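PDB 6G5O: cytochrome P450 from Zobellia galactanivorans, which binds protoporphyrin IX with its iron within the largely helical fold of the cytochrome P450 family. Local coordinates for residues Y99-I110 against L130-L138; L172-D181 against K207-F218. All blocks are in the same frame, centred on the assembly; numbering follows the deposited sequence.

Both contacts are helix pairs, contact 1 nearly antiparallel at 163° and contact 2 crossing more steeply at 129°, and they follow one another along the chain: contact 1 joins the consecutive helices 97-117 and 122-139, and contact 2 later joins helix 169-185 to helix 207-220. Their centres lie about 22 Å apart. They share no helix, yet they meet where Leu135 CD2 of helix 122-139 packs on Phe218 CE2 of helix 207-220, at 3.9 Å. Each also reaches the haem pocket, contact 1 through Leu138 and contact 2 through Leu216 and Thr217. This links two helix pairs of the P450 fold, directly by packing and again through the walls of one cofactor site.

Contact 1 (Y99-I110 against L130-L138); sequences YQEKLTAQISEI and LQSRALTLL
Arg133 O is gripped by three donors: Gln106 NE2 from the facing helix, and Thr136 N and OG1 from its own. The Gln106 NE2 to Arg133 O bond is 3.2 Å long and somewhat bent, with 147° at the hydrogen. The donor stands above the carbonyl plane, whereas Thr136 OG1 approaches within it, so the two side chains use different directions around the oxygen. Gln106 spans the gap because its CG lies opposite the carbonyl carbon (chi1 -61°) and the chain then runs straight out. The other end of its amide is held through a water, which donates to Gln106 OE1 at 2.7 Å and to Leu130 O at 2.7 Å. Engagement of both ends is consistent with a defined amide orientation, NE2 toward Arg133 O and OE1 toward the water.

Packing evidence for interlocking is reciprocal. Gln106 is a knob among Arg133, Ala134, Thr136 and Leu137, while Leu137 is a knob among Tyr99, Lys102, Leu103 and Gln106. Leu137 CB lies over one face of the Tyr99 ring in a CH-pi contact, 4.0 Å from the ring centroid. Its CD1 branch meets Leu103 CB at 3.7 Å, and the CD2 branch lies beside the aliphatic Lys102 CD. Farther along, Leu103 CD1 touches Ala134 CB at 3.8 Å and Ile107 CG1 touches Leu130 CG at 4.0 Å. The hydroxyl of Tyr99 passes close to Leu138, but its hydrogen-bond partner is His335.

The two helix segments run nearly antiparallel at 163°, their axes 10.2 Å apart, in the manner of helices D and E of the P450 helical core. Helix 333-350 packs against Leu103, helix 145-152 against Thr136, and helix 223-238 against Gln131.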
loop_
_atom_site.group_PDB
_atom_site.type_symbol
_atom_site.label_atom_id
_atom_site.label_comp_id
_atom_site.label_asym_id
_atom_site.label_seq_id
_atom_site.Cartn_x
_atom_site.Cartn_y
_atom_site.Cartn_z
ATOM N N TYR A 99 21.310 0.092 -2.500
ATOM C CA TYR A 99 19.920 0.046 -2.975
ATOM C C TYR A 99 19.335 1.444 -3.088
ATOM O O TYR A 99 18.723 1.778 -4.091
ATOM C CB TYR A 99 19.105 -0.801 -2.005
ATOM C CG TYR A 99 17.657 -1.144 -2.335
ATOM C CD1 TYR A 99 16.666 -0.178 -2.430
ATOM C CD2 TYR A 99 17.253 -2.491 -2.383
ATOM C CE1 TYR A 99 15.339 -0.529 -2.639
ATOM C CE2 TYR A 99 15.949 -2.838 -2.613
ATOM C CZ TYR A 99 14.994 -1.881 -2.734
ATOM O OH TYR A 99 13.673 -2.273 -2.951
ATOM N N GLN A 100 19.482 2.248 -2.049
ATOM C CA GLN A 100 19.014 3.627 -2.093
ATOM C C GLN A 100 19.686 4.488 -3.166
ATOM O O GLN A 100 19.031 5.406 -3.679
ATOM C CB GLN A 100 19.101 4.331 -0.723
ATOM C CG GLN A 100 18.014 3.840 0.213
ATOM C CD GLN A 100 17.973 4.482 1.576
ATOM O OE1 GLN A 100 18.176 5.708 1.728
ATOM N NE2 GLN A 100 17.671 3.670 2.588
ATOM N N GLU A 101 20.959 4.237 -3.482
ATOM C CA GLU A 101 21.629 4.997 -4.575
ATOM C C GLU A 101 20.998 4.706 -5.931
ATOM O O GLU A 101 20.801 5.622 -6.747
ATOM C CB GLU A 101 23.098 4.615 -4.726
ATOM C CG GLU A 101 24.054 5.328 -3.817
ATOM C CD GLU A 101 25.311 4.519 -3.532
ATOM O OE1 GLU A 101 25.698 3.638 -4.346
ATOM O OE2 GLU A 101 25.894 4.770 -2.461
ATOM N N LYS A 102 20.740 3.416 -6.194
ATOM C CA LYS A 102 20.110 3.044 -7.448
ATOM C C LYS A 102 18.725 3.649 -7.574
ATOM O O LYS A 102 18.294 4.066 -8.672
ATOM C CB LYS A 102 19.992 1.546 -7.566
ATOM C CG LYS A 102 21.301 0.807 -7.663
ATOM C CD LYS A 102 21.042 -0.635 -7.249
ATOM C CE LYS A 102 22.296 -1.465 -7.112
ATOM N NZ LYS A 102 23.095 -1.470 -8.361
ATOM N N LEU A 103 18.002 3.647 -6.460
ATOM C CA LEU A 103 16.660 4.187 -6.438
ATOM C C LEU A 103 16.676 5.743 -6.576
ATOM O O LEU A 103 15.811 6.322 -7.193
ATOM C CB LEU A 103 15.978 3.745 -5.163
ATOM C CG LEU A 103 14.555 4.169 -4.898
ATOM C CD1 LEU A 103 13.648 3.693 -6.036
ATOM C CD2 LEU A 103 14.083 3.645 -3.546
ATOM N N THR A 104 17.647 6.383 -5.977
ATOM C CA THR A 104 17.839 7.826 -6.157
ATOM C C THR A 104 18.090 8.133 -7.623
ATOM O O THR A 104 17.434 9.007 -8.184
ATOM C CB THR A 104 18.974 8.364 -5.270
ATOM O OG1 THR A 104 18.652 8.057 -3.903
ATOM C CG2 THR A 104 19.144 9.894 -5.438
ATOM N N ALA A 105 18.971 7.344 -8.248
ATOM C CA ALA A 105 19.250 7.494 -9.687
ATOM C C ALA A 105 18.002 7.298 -10.573
ATOM O O ALA A 105 17.745 8.128 -11.443
ATOM C CB ALA A 105 20.381 6.575 -10.116
ATOM N N GLN A 106 17.192 6.269 -10.307
ATOM C CA GLN A 106 15.915 6.083 -11.046
ATOM C C GLN A 106 14.978 7.267 -10.888
ATOM O O GLN A 106 14.306 7.672 -11.842
ATOM C CB GLN A 106 15.139 4.801 -10.631
ATOM C CG GLN A 106 15.840 3.448 -10.843
ATOM C CD GLN A 106 14.979 2.282 -10.332
ATOM O OE1 GLN A 106 13.914 2.497 -9.770
ATOM N NE2 GLN A 106 15.394 1.062 -10.601
ATOM N N ILE A 107 14.883 7.795 -9.673
ATOM C CA ILE A 107 13.859 8.782 -9.408
ATOM C C ILE A 107 14.333 10.169 -9.943
ATOM O O ILE A 107 13.541 10.955 -10.488
ATOM C CB ILE A 107 13.476 8.788 -7.923
ATOM C CG1 ILE A 107 12.622 7.551 -7.607
ATOM C CG2 ILE A 107 12.706 10.062 -7.537
ATOM C CD1 ILE A 107 12.213 7.438 -6.159
ATOM N N SER A 108 15.611 10.439 -9.780
ATOM C CA SER A 108 16.241 11.570 -10.405
ATOM C C SER A 108 15.995 11.592 -11.939
ATOM O O SER A 108 15.474 12.577 -12.480
ATOM C CB SER A 108 17.738 11.520 -10.101
ATOM O OG SER A 108 18.364 12.662 -10.634
ATOM N N GLU A 109 16.305 10.472 -12.605
ATOM C CA GLU A 109 16.059 10.301 -14.045
ATOM C C GLU A 109 14.623 10.619 -14.488
ATOM O O GLU A 109 14.406 11.393 -15.434
ATOM C CB GLU A 109 16.430 8.889 -14.506
ATOM C CG GLU A 109 15.451 8.290 -15.540
ATOM C CD GLU A 109 16.119 7.590 -16.720
ATOM O OE1 GLU A 109 16.720 6.507 -16.508
ATOM O OE2 GLU A 109 16.010 8.133 -17.855
ATOM N N ILE A 110 13.642 10.016 -13.816
ATOM C CA ILE A 110 12.232 10.227 -14.181
ATOM C C ILE A 110 11.774 11.677 -13.898
ATOM O O ILE A 110 10.966 12.240 -14.647
ATOM C CB ILE A 110 11.302 9.163 -13.544
ATOM C CG1 ILE A 110 9.880 9.235 -14.090
ATOM C CG2 ILE A 110 11.160 9.357 -12.052
ATOM C CD1 ILE A 110 9.743 8.927 -15.558
ATOM N N LEU A 130 7.777 4.829 -12.130
ATOM C CA LEU A 130 8.579 4.832 -10.926
ATOM C C LEU A 130 8.340 3.519 -10.108
ATOM O O LEU A 130 9.284 2.874 -9.704
ATOM C CB LEU A 130 8.241 6.075 -10.115
ATOM C CG LEU A 130 9.044 6.448 -8.873
ATOM C CD1 LEU A 130 8.611 7.825 -8.384
ATOM C CD2 LEU A 130 8.824 5.431 -7.770
ATOM N N GLN A 131 7.097 3.127 -9.921
ATOM C CA GLN A 131 6.737 1.936 -9.130
ATOM C C GLN A 131 7.323 0.641 -9.711
ATOM O O GLN A 131 7.987 -0.123 -8.992
ATOM C CB GLN A 131 5.209 1.830 -8.983
ATOM C CG GLN A 131 4.691 0.617 -8.181
ATOM C CD GLN A 131 4.408 -0.613 -9.050
ATOM O OE1 GLN A 131 3.977 -0.465 -10.167
ATOM N NE2 GLN A 131 4.620 -1.823 -8.510
ATOM N N SER A 132 7.135 0.443 -11.021
ATOM C CA SER A 132 7.673 -0.710 -11.752
ATOM C C SER A 132 9.200 -0.754 -11.740
ATOM O O SER A 132 9.822 -1.845 -11.598
ATOM C CB SER A 132 7.206 -0.638 -13.206
ATOM O OG SER A 132 5.800 -0.783 -13.279
ATOM N N ARG A 133 9.837 0.401 -11.941
ATOM C CA ARG A 133 11.279 0.393 -11.893
ATOM C C ARG A 133 11.786 0.107 -10.471
ATOM O O ARG A 133 12.735 -0.667 -10.277
ATOM C CB ARG A 133 11.847 1.691 -12.449
ATOM C CG ARG A 133 11.623 1.806 -13.939
ATOM C CD ARG A 133 12.024 3.162 -14.485
ATOM N NE ARG A 133 11.521 3.296 -15.853
ATOM C CZ ARG A 133 11.484 4.445 -16.539
ATOM N NH1 ARG A 133 11.951 5.602 -16.006
ATOM N NH2 ARG A 133 10.963 4.441 -17.762
ATOM N N ALA A 134 11.182 0.738 -9.468
ATOM C CA ALA A 134 11.630 0.511 -8.097
ATOM C C ALA A 134 11.451 -0.961 -7.699
ATOM O O ALA A 134 12.203 -1.473 -6.907
ATOM C CB ALA A 134 10.883 1.402 -7.158
ATOM N N LEU A 135 10.489 -1.642 -8.296
ATOM C CA LEU A 135 10.201 -3.044 -7.934
ATOM C C LEU A 135 11.288 -4.010 -8.422
ATOM O O LEU A 135 11.474 -5.077 -7.811
ATOM C CB LEU A 135 8.836 -3.456 -8.435
ATOM C CG LEU A 135 8.312 -4.856 -8.019
ATOM C CD1 LEU A 135 8.229 -4.964 -6.502
ATOM C CD2 LEU A 135 6.974 -5.199 -8.654
ATOM N N THR A 136 12.054 -3.626 -9.469
ATOM C CA THR A 136 13.170 -4.430 -9.948
ATOM C C THR A 136 14.291 -4.537 -8.900
ATOM O O THR A 136 15.003 -5.600 -8.809
ATOM C CB THR A 136 13.772 -3.877 -11.251
ATOM O OG1 THR A 136 14.248 -2.538 -11.032
ATOM C CG2 THR A 136 12.713 -3.869 -12.367
ATOM N N LEU A 137 14.450 -3.470 -8.111
ATOM C CA LEU A 137 15.404 -3.478 -6.993
ATOM C C LEU A 137 14.969 -4.389 -5.853
ATOM O O LEU A 137 15.782 -5.105 -5.307
ATOM C CB LEU A 137 15.639 -2.076 -6.405
ATOM C CG LEU A 137 16.006 -0.986 -7.435
ATOM C CD1 LEU A 137 16.111 0.392 -6.816
ATOM C CD2 LEU A 137 17.302 -1.349 -8.148
ATOM N N LEU A 138 13.716 -4.325 -5.467
ATOM C CA LEU A 138 13.227 -5.177 -4.381
ATOM C C LEU A 138 13.323 -6.659 -4.766
ATOM O O LEU A 138 13.739 -7.484 -3.955
ATOM C CB LEU A 138 11.776 -4.839 -4.012
ATOM C CG LEU A 138 11.215 -5.513 -2.759
ATOM C CD1 LEU A 138 11.834 -4.979 -1.464
ATOM C CD2 LEU A 138 9.704 -5.396 -2.711
HETATM O O HOH W 1 11.721 4.007 -9.620
#

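Contact 2 (L172-D181 against K207-F218); sequences LYHYIDEQID and KEEVKGVMVLTF. With HEM (protoporphyrin IX containing Fe), chain C.
Residues 207-218 form the N-terminal part of the long helix that passes over the haem in the P450 fold, and 172-181 belong to helix G, which packs across it at 129°. Ile176 is a knob among Lys211, Met214, Val215 and Phe218, and Lys211 is the reciprocal knob among Tyr173, Ile176, Asp177 and Ile180. Ile176 CD1 presses on Phe218 CD1 at 3.4 Å, approaching the ring obliquely, while its CG2 meets Met214 CB at 3.9 Å. Phe218 CZ comes to the edge of the Tyr175 ring, near that ring's plane, and Tyr173 CE1 touches Val215 CG1 at 3.6 Å. Ile180 CG1 meets Val210 CG1 at 3.9 Å.

With CG anti to the backbone N (chi1 180°) and the rest extended, Lys211 NZ reaches Asp177 OD1 and OD2 in a weak, long salt bridge. Lys207 NZ forms a salt bridge to Asp181 OD1 at 2.9 Å, on the anti side and 25° out of the carboxylate plane. Leu216 CD2 touches the haem methyl CMD at 3.5 Å. An apolar seam is thus bordered along one side by two pairs of opposite charge, which probably offset each other, closely at Lys207 and only weakly at Lys211.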
loop_
_atom_site.group_PDB
_atom_site.type_symbol
_atom_site.label_atom_id
_atom_site.label_comp_id
_atom_site.label_asym_id
_atom_site.label_seq_id
_atom_site.Cartn_x
_atom_site.Cartn_y
_atom_site.Cartn_z
ATOM N N LEU A 172 -1.423 -12.253 -14.298
ATOM C CA LEU A 172 -0.436 -12.184 -13.230
ATOM C C LEU A 172 -0.086 -13.579 -12.700
ATOM O O LEU A 172 1.070 -13.884 -12.504
ATOM C CB LEU A 172 -0.923 -11.283 -12.076
ATOM C CG LEU A 172 0.003 -11.211 -10.853
ATOM C CD1 LEU A 172 1.365 -10.581 -11.204
ATOM C CD2 LEU A 172 -0.679 -10.480 -9.710
ATOM N N TYR A 173 -1.073 -14.427 -12.468
ATOM C CA TYR A 173 -0.792 -15.701 -11.811
ATOM C C TYR A 173 0.054 -16.609 -12.701
ATOM O O TYR A 173 0.978 -17.259 -12.223
ATOM C CB TYR A 173 -2.062 -16.415 -11.340
ATOM C CG TYR A 173 -2.983 -15.585 -10.468
ATOM C CD1 TYR A 173 -2.526 -14.455 -9.742
ATOM C CD2 TYR A 173 -4.331 -15.945 -10.332
ATOM C CE1 TYR A 173 -3.399 -13.708 -8.951
ATOM C CE2 TYR A 173 -5.202 -15.210 -9.536
ATOM C CZ TYR A 173 -4.739 -14.091 -8.854
ATOM O OH TYR A 173 -5.643 -13.373 -8.090
ATOM N N HIS A 174 -0.217 -16.609 -13.995
ATOM C CA HIS A 174 0.561 -17.414 -14.941
ATOM C C HIS A 174 1.979 -16.851 -15.132
ATOM O O HIS A 174 2.927 -17.605 -15.253
ATOM C CB HIS A 174 -0.185 -17.536 -16.297
ATOM C CG HIS A 174 0.645 -18.123 -17.407
ATOM N ND1 HIS A 174 0.692 -19.481 -17.668
ATOM C CD2 HIS A 174 1.459 -17.534 -18.321
ATOM C CE1 HIS A 174 1.497 -19.699 -18.695
ATOM N NE2 HIS A 174 1.979 -18.536 -19.106
ATOM N N TYR A 175 2.137 -15.535 -15.141
ATOM C CA TYR A 175 3.459 -14.970 -15.250
ATOM C C TYR A 175 4.317 -15.340 -14.022
ATOM O O TYR A 175 5.508 -15.625 -14.157
ATOM C CB TYR A 175 3.359 -13.459 -15.440
ATOM C CG TYR A 175 4.636 -12.710 -15.214
ATOM C CD1 TYR A 175 4.986 -12.270 -13.939
ATOM C CD2 TYR A 175 5.474 -12.405 -16.266
ATOM C CE1 TYR A 175 6.139 -11.530 -13.725
ATOM C CE2 TYR A 175 6.631 -11.682 -16.070
ATOM C CZ TYR A 175 6.969 -11.243 -14.790
ATOM O OH TYR A 175 8.142 -10.535 -14.596
ATOM N N ILE A 176 3.705 -15.337 -12.843
ATOM C CA ILE A 176 4.402 -15.713 -11.605
ATOM C C ILE A 176 4.799 -17.180 -11.693
ATOM O O ILE A 176 5.961 -17.499 -11.452
ATOM C CB ILE A 176 3.539 -15.482 -10.328
ATOM C CG1 ILE A 176 3.231 -13.994 -10.125
ATOM C CG2 ILE A 176 4.204 -16.054 -9.068
ATOM C CD1 ILE A 176 4.401 -13.162 -9.702
ATOM N N ASP A 177 3.850 -18.060 -12.053
ATOM C CA ASP A 177 4.148 -19.506 -12.325
ATOM C C ASP A 177 5.358 -19.665 -13.238
ATOM O O ASP A 177 6.236 -20.497 -12.958
ATOM C CB ASP A 177 2.970 -20.234 -12.992
ATOM C CG ASP A 177 1.867 -20.580 -12.033
ATOM O OD1 ASP A 177 2.160 -20.881 -10.856
ATOM O OD2 ASP A 177 0.686 -20.562 -12.475
ATOM N N GLU A 178 5.424 -18.847 -14.300
ATOM C CA GLU A 178 6.532 -18.940 -15.260
ATOM C C GLU A 178 7.873 -18.546 -14.652
ATOM O O GLU A 178 8.857 -19.255 -14.849
ATOM C CB GLU A 178 6.275 -18.135 -16.555
ATOM C CG GLU A 178 5.159 -18.650 -17.482
ATOM C CD GLU A 178 5.087 -20.184 -17.640
ATOM O OE1 GLU A 178 4.030 -20.783 -17.295
ATOM O OE2 GLU A 178 6.076 -20.801 -18.110
ATOM N N GLN A 179 7.927 -17.433 -13.911
ATOM C CA GLN A 179 9.160 -17.059 -13.245
ATOM C C GLN A 179 9.591 -18.089 -12.182
ATOM O O GLN A 179 10.777 -18.318 -12.001
ATOM C CB GLN A 179 9.018 -15.683 -12.593
ATOM C CG GLN A 179 8.616 -14.553 -13.548
ATOM C CD GLN A 179 9.674 -14.245 -14.544
ATOM O OE1 GLN A 179 10.898 -14.309 -14.263
ATOM N NE2 GLN A 179 9.232 -13.961 -15.740
ATOM N N ILE A 180 8.646 -18.698 -11.463
ATOM C CA ILE A 180 9.008 -19.711 -10.444
ATOM C C ILE A 180 9.676 -20.894 -11.154
ATOM O O ILE A 180 10.748 -21.336 -10.742
ATOM C CB ILE A 180 7.789 -20.141 -9.583
ATOM C CG1 ILE A 180 7.408 -18.999 -8.662
ATOM C CG2 ILE A 180 8.084 -21.361 -8.697
ATOM C CD1 ILE A 180 6.041 -19.118 -8.034
ATOM N N ASP A 181 9.085 -21.330 -12.269
ATOM C CA ASP A 181 9.654 -22.406 -13.106
ATOM C C ASP A 181 11.033 -22.070 -13.663
ATOM O O ASP A 181 11.931 -22.918 -13.565
ATOM C CB ASP A 181 8.699 -22.823 -14.252
ATOM C CG ASP A 181 7.451 -23.597 -13.744
ATOM O OD1 ASP A 181 7.490 -24.150 -12.612
ATOM O OD2 ASP A 181 6.417 -23.643 -14.471
ATOM N N LYS A 207 6.863 -24.603 -4.479
ATOM C CA LYS A 207 6.517 -23.641 -5.486
ATOM C C LYS A 207 5.216 -22.931 -5.189
ATOM O O LYS A 207 5.105 -21.726 -5.493
ATOM C CB LYS A 207 6.429 -24.309 -6.838
ATOM C CG LYS A 207 7.741 -24.852 -7.333
ATOM C CD LYS A 207 7.540 -25.367 -8.751
ATOM C CE LYS A 207 8.796 -26.053 -9.280
ATOM N NZ LYS A 207 8.735 -26.027 -10.773
ATOM N N GLU A 208 4.248 -23.673 -4.618
ATOM C CA GLU A 208 2.977 -23.116 -4.188
ATOM C C GLU A 208 3.141 -22.060 -3.093
ATOM O O GLU A 208 2.403 -21.047 -3.089
ATOM C CB GLU A 208 2.018 -24.220 -3.701
ATOM C CG GLU A 208 0.624 -23.784 -3.201
ATOM C CD GLU A 208 -0.354 -23.315 -4.314
ATOM O OE1 GLU A 208 0.060 -23.157 -5.495
ATOM O OE2 GLU A 208 -1.564 -23.110 -4.009
ATOM N N GLU A 209 4.043 -22.307 -2.150
ATOM C CA GLU A 209 4.324 -21.318 -1.108
ATOM C C GLU A 209 5.012 -20.093 -1.711
ATOM O O GLU A 209 4.677 -18.998 -1.365
ATOM C CB GLU A 209 5.163 -21.916 0.010
ATOM C CG GLU A 209 4.335 -22.797 0.943
ATOM C CD GLU A 209 5.201 -23.723 1.764
ATOM O OE1 GLU A 209 6.035 -24.398 1.148
ATOM O OE2 GLU A 209 5.105 -23.741 3.014
ATOM N N VAL A 210 5.934 -20.286 -2.634
ATOM C CA VAL A 210 6.647 -19.171 -3.253
ATOM C C VAL A 210 5.644 -18.332 -4.009
ATOM O O VAL A 210 5.701 -17.118 -3.951
ATOM C CB VAL A 210 7.810 -19.680 -4.150
ATOM C CG1 VAL A 210 8.479 -18.549 -4.961
ATOM C CG2 VAL A 210 8.849 -20.335 -3.267
ATOM N N LYS A 211 4.681 -18.978 -4.658
ATOM C CA LYS A 211 3.691 -18.260 -5.427
ATOM C C LYS A 211 2.819 -17.402 -4.503
ATOM O O LYS A 211 2.447 -16.270 -4.836
ATOM C CB LYS A 211 2.834 -19.255 -6.209
ATOM C CG LYS A 211 1.744 -18.634 -7.063
ATOM C CD LYS A 211 0.921 -19.709 -7.757
ATOM C CE LYS A 211 -0.253 -19.105 -8.533
ATOM N NZ LYS A 211 -0.869 -20.076 -9.475
ATOM N N GLY A 212 2.491 -17.973 -3.341
ATOM C CA GLY A 212 1.797 -17.269 -2.263
ATOM C C GLY A 212 2.461 -15.950 -1.814
ATOM O O GLY A 212 1.774 -14.946 -1.606
ATOM N N VAL A 213 3.783 -15.957 -1.705
ATOM C CA VAL A 213 4.516 -14.771 -1.357
ATOM C C VAL A 213 4.586 -13.796 -2.530
ATOM O O VAL A 213 4.473 -12.582 -2.351
ATOM C CB VAL A 213 5.967 -15.117 -0.948
ATOM C CG1 VAL A 213 6.744 -13.834 -0.591
ATOM C CG2 VAL A 213 5.956 -16.109 0.221
ATOM N N MET A 214 4.816 -14.341 -3.722
ATOM C CA MET A 214 5.085 -13.506 -4.894
ATOM C C MET A 214 3.860 -12.809 -5.475
ATOM O O MET A 214 3.928 -11.607 -5.818
ATOM C CB MET A 214 5.835 -14.290 -5.957
ATOM C CG MET A 214 7.250 -14.680 -5.591
ATOM S SD MET A 214 8.280 -13.320 -4.990
ATOM C CE MET A 214 8.193 -12.244 -6.451
ATOM N N VAL A 215 2.721 -13.498 -5.526
ATOM C CA VAL A 215 1.485 -12.825 -5.963
ATOM C C VAL A 215 1.118 -11.673 -5.008
ATOM O O VAL A 215 0.684 -10.583 -5.430
ATOM C CB VAL A 215 0.276 -13.789 -6.030
ATOM C CG1 VAL A 215 -1.022 -13.007 -6.295
ATOM C CG2 VAL A 215 0.480 -14.852 -7.097
ATOM N N LEU A 216 1.224 -11.951 -3.710
ATOM C CA LEU A 216 0.981 -10.951 -2.696
ATOM C C LEU A 216 1.887 -9.766 -2.851
ATOM O O LEU A 216 1.450 -8.648 -2.729
ATOM C CB LEU A 216 1.175 -11.541 -1.318
ATOM C CG LEU A 216 1.232 -10.570 -0.135
ATOM C CD1 LEU A 216 -0.099 -9.832 0.066
ATOM C CD2 LEU A 216 1.662 -11.369 1.106
ATOM N N THR A 217 3.150 -10.031 -3.103
ATOM C CA THR A 217 4.137 -8.981 -3.288
ATOM C C THR A 217 3.846 -8.045 -4.493
ATOM O O THR A 217 3.966 -6.817 -4.371
ATOM C CB THR A 217 5.539 -9.607 -3.387
ATOM O OG1 THR A 217 5.821 -10.275 -2.152
ATOM C CG2 THR A 217 6.576 -8.577 -3.623
ATOM N N PHE A 218 3.490 -8.619 -5.647
ATOM C CA PHE A 218 3.073 -7.823 -6.805
ATOM C C PHE A 218 1.806 -7.040 -6.548
ATOM O O PHE A 218 1.716 -5.856 -6.916
ATOM C CB PHE A 218 2.841 -8.677 -8.051
ATOM C CG PHE A 218 4.071 -8.912 -8.836
ATOM C CD1 PHE A 218 4.900 -9.960 -8.524
ATOM C CD2 PHE A 218 4.435 -8.039 -9.851
ATOM C CE1 PHE A 218 6.075 -10.157 -9.246
ATOM C CE2 PHE A 218 5.594 -8.250 -10.596
ATOM C CZ PHE A 218 6.420 -9.311 -10.291
HETATM C CHA HEM C . 0.373 -5.626 4.508
HETATM C CHB HEM C . -0.525 -1.016 3.380
HETATM C CHC HEM C . 3.037 -1.080 0.140
HETATM C CHD HEM C . 3.516 -5.796 0.809
HETATM C C1A HEM C . -0.158 -4.355 4.492
HETATM C C2A HEM C . -1.213 -3.901 5.337
HETATM C C3A HEM C . -1.435 -2.635 5.019
HETATM C C4A HEM C . -0.563 -2.258 3.973
HETATM C CMA HEM C . -2.453 -1.774 5.691
HETATM C CAA HEM C . -1.943 -4.649 6.451
HETATM C CBA HEM C . -2.930 -5.635 5.847
HETATM C CGA HEM C . -3.600 -6.468 6.917
HETATM O O1A HEM C . -4.086 -7.552 6.608
HETATM O O2A HEM C . -3.670 -6.116 8.109
HETATM C C1B HEM C . 0.371 -0.638 2.401
HETATM C C2B HEM C . 0.482 0.700 1.973
HETATM C C3B HEM C . 1.481 0.707 1.027
HETATM C C4B HEM C . 1.967 -0.707 0.946
HETATM C CMB HEM C . -0.368 1.851 2.419
HETATM C CAB HEM C . 2.106 1.770 0.243
HETATM C CBB HEM C . 1.936 3.064 0.427
HETATM C C1C HEM C . 3.498 -2.366 0.029
HETATM C C2C HEM C . 4.426 -2.808 -0.911
HETATM C C3C HEM C . 4.528 -4.169 -0.765
HETATM C C4C HEM C . 3.662 -4.524 0.301
HETATM C CMC HEM C . 5.183 -1.969 -1.892
HETATM C CAC HEM C . 5.401 -5.100 -1.492
HETATM C CBC HEM C . 6.256 -4.819 -2.471
HETATM C C1D HEM C . 2.722 -6.096 1.928
HETATM C C2D HEM C . 2.693 -7.446 2.518
HETATM C C3D HEM C . 1.844 -7.412 3.559
HETATM C C4D HEM C . 1.311 -6.045 3.565
HETATM C CMD HEM C . 3.522 -8.593 2.053
HETATM C CAD HEM C . 1.491 -8.566 4.481
HETATM C CBD HEM C . 2.243 -8.597 5.821
HETATM C CGD HEM C . 1.856 -9.848 6.634
HETATM O O1D HEM C . 0.828 -10.543 6.318
HETATM O O2D HEM C . 2.537 -10.242 7.642
HETATM N NA HEM C . 0.201 -3.340 3.620
HETATM N NB HEM C . 1.243 -1.427 1.772
HETATM N NC HEM C . 3.012 -3.403 0.742
HETATM N ND HEM C . 1.890 -5.315 2.598
HETATM FE FE HEM C . 1.577 -3.465 2.228
HETATM O O HOH W 2 -0.138 -3.776 0.805
#